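Local coordinates for EGF family domain-containing protein (PDB 4Z80) that probably takes part in host-cell invasion by Toxoplasma, binding a RON2-like peptide as an AMA-type surface receptor at the moving junction, at residues A[24-30]-A[334-338]. Residues are numbered along the deposited sequence; the frame is centred on the assembly and turned at random.
Sequences NHVDLIW and SHTRP
Arg337 crosses Leu28 and Val26 to reach Asn24, and NH1 donates a hydrogen bond to Asn24 O at 3.0 Å. The carbonyl lies at the guanidinium edge and offers a lone pair; the N-H...O angle is 155°. A bend at chi3 (-54°) helps point the guanidinium edge at Asn24 O. Asp339 forms a salt bridge with NE of the same group.

Two waters bridge the segments. Water 1 donates to Val26 O and His335 O and accepts from Leu28 N. Water 2 binds Ser334 OG at 2.7 Å and, weakly, joins Trp30 NE1 to Ser334 O. Ser334 OG is also hydrogen-bonded to Ser259. His335 NE2 and Trp30 N both bond to Glu177 OE2.

The contact joins the edge strand 27-30 of a three-stranded antiparallel sheet to the loop between strand 329-332 and helix 340-343. That loop falls in the part of the chain matching the AMA1 family.

Leu28 O sits over one face of the His335 imidazole, 3.0 Å from CG. The imidazole and the Trp30 pyrrole ring meet obliquely, planes at 33°. Leu28 CD1 touches His335 CB at 3.7 Å. At the indole edge, Trp30 CH2 meets Pro338 CD at 4.1 Å. Thr336 O, buried without a hydrogen-bond partner, also lies at this edge.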
# COMPACT_ATOMS: atom_id res chain seq x y z
N ASN A 24 17.47 -4.12 -3.01
CA ASN A 24 16.57 -3.29 -3.82
C ASN A 24 15.25 -2.93 -3.15
O ASN A 24 14.62 -1.96 -3.54
CB ASN A 24 16.31 -4.01 -5.14
CG ASN A 24 17.57 -4.15 -5.97
OD1 ASN A 24 18.53 -3.40 -5.77
ND2 ASN A 24 17.58 -5.10 -6.88
N HIS A 25 14.85 -3.69 -2.13
CA HIS A 25 13.65 -3.37 -1.37
C HIS A 25 14.04 -2.36 -0.30
O HIS A 25 14.20 -2.68 0.89
CB HIS A 25 13.05 -4.64 -0.76
CG HIS A 25 11.67 -4.46 -0.21
ND1 HIS A 25 10.62 -4.03 -0.98
CD2 HIS A 25 11.17 -4.69 1.03
CE1 HIS A 25 9.52 -3.98 -0.24
NE2 HIS A 25 9.83 -4.38 0.98
N VAL A 26 14.18 -1.12 -0.74
CA VAL A 26 14.80 -0.09 0.07
C VAL A 26 13.77 0.88 0.63
O VAL A 26 12.59 0.85 0.27
CB VAL A 26 15.84 0.70 -0.74
CG1 VAL A 26 16.90 -0.24 -1.30
CG2 VAL A 26 15.20 1.48 -1.87
N ASP A 27 14.24 1.73 1.52
CA ASP A 27 13.46 2.82 2.07
C ASP A 27 13.87 4.08 1.35
O ASP A 27 14.95 4.61 1.62
CB ASP A 27 13.70 2.96 3.58
CG ASP A 27 12.89 4.07 4.21
OD1 ASP A 27 11.67 4.17 3.92
OD2 ASP A 27 13.45 4.84 5.01
N LEU A 28 13.06 4.54 0.41
CA LEU A 28 13.40 5.75 -0.31
C LEU A 28 12.44 6.87 0.03
O LEU A 28 11.31 6.64 0.49
CB LEU A 28 13.43 5.51 -1.82
CG LEU A 28 12.13 5.26 -2.60
CD1 LEU A 28 11.37 6.54 -2.93
CD2 LEU A 28 12.45 4.51 -3.89
N ILE A 29 12.92 8.09 -0.16
CA ILE A 29 12.09 9.27 -0.07
C ILE A 29 12.30 10.08 -1.34
O ILE A 29 13.38 10.02 -1.95
CB ILE A 29 12.42 10.10 1.18
CG1 ILE A 29 13.92 10.37 1.24
CG2 ILE A 29 11.96 9.37 2.44
CD1 ILE A 29 14.26 11.59 1.99
N TRP A 30 11.29 10.83 -1.75
CA TRP A 30 11.37 11.61 -2.99
C TRP A 30 12.11 12.92 -2.71
O TRP A 30 11.84 13.59 -1.72
CB TRP A 30 9.97 11.89 -3.57
CG TRP A 30 9.17 10.64 -3.75
CD1 TRP A 30 8.06 10.27 -3.04
CD2 TRP A 30 9.42 9.58 -4.68
NE1 TRP A 30 7.61 9.05 -3.47
CE2 TRP A 30 8.42 8.60 -4.48
CE3 TRP A 30 10.40 9.36 -5.66
CZ2 TRP A 30 8.37 7.42 -5.21
CZ3 TRP A 30 10.34 8.18 -6.39
CH2 TRP A 30 9.33 7.23 -6.17
N SER A 334 3.89 4.06 -0.55
CA SER A 334 3.89 5.36 -1.20
C SER A 334 5.21 5.59 -1.92
O SER A 334 5.27 6.31 -2.92
CB SER A 334 3.63 6.45 -0.16
OG SER A 334 3.34 7.71 -0.75
N HIS A 335 6.26 4.97 -1.41
CA HIS A 335 7.60 5.13 -1.95
C HIS A 335 8.03 3.89 -2.74
O HIS A 335 9.04 3.25 -2.45
CB HIS A 335 8.58 5.43 -0.81
CG HIS A 335 8.34 6.74 -0.12
ND1 HIS A 335 7.75 6.83 1.12
CD2 HIS A 335 8.61 8.01 -0.51
CE1 HIS A 335 7.67 8.10 1.47
NE2 HIS A 335 8.18 8.84 0.50
N THR A 336 7.23 3.55 -3.74
CA THR A 336 7.55 2.46 -4.65
C THR A 336 8.56 2.95 -5.69
O THR A 336 8.42 4.06 -6.21
CB THR A 336 6.28 1.94 -5.32
OG1 THR A 336 5.42 1.36 -4.33
CG2 THR A 336 6.58 0.90 -6.38
N ARG A 337 9.57 2.14 -6.00
CA ARG A 337 10.62 2.57 -6.92
C ARG A 337 10.12 2.43 -8.36
O ARG A 337 9.46 1.46 -8.71
CB ARG A 337 11.93 1.80 -6.68
CG ARG A 337 11.88 0.27 -6.78
CD ARG A 337 13.21 -0.35 -6.34
NE ARG A 337 14.32 0.21 -7.10
CZ ARG A 337 15.58 0.29 -6.69
NH1 ARG A 337 15.96 -0.18 -5.51
NH2 ARG A 337 16.49 0.84 -7.49
N PRO A 338 10.39 3.45 -9.19
CA PRO A 338 9.82 3.49 -10.54
C PRO A 338 10.47 2.49 -11.49
O PRO A 338 9.92 2.23 -12.57
CB PRO A 338 10.10 4.94 -10.98
CG PRO A 338 11.27 5.35 -10.20
CD PRO A 338 11.15 4.67 -8.87
O HOH W 1 10.41 2.72 -0.08
O HOH W 2 5.44 9.18 -1.58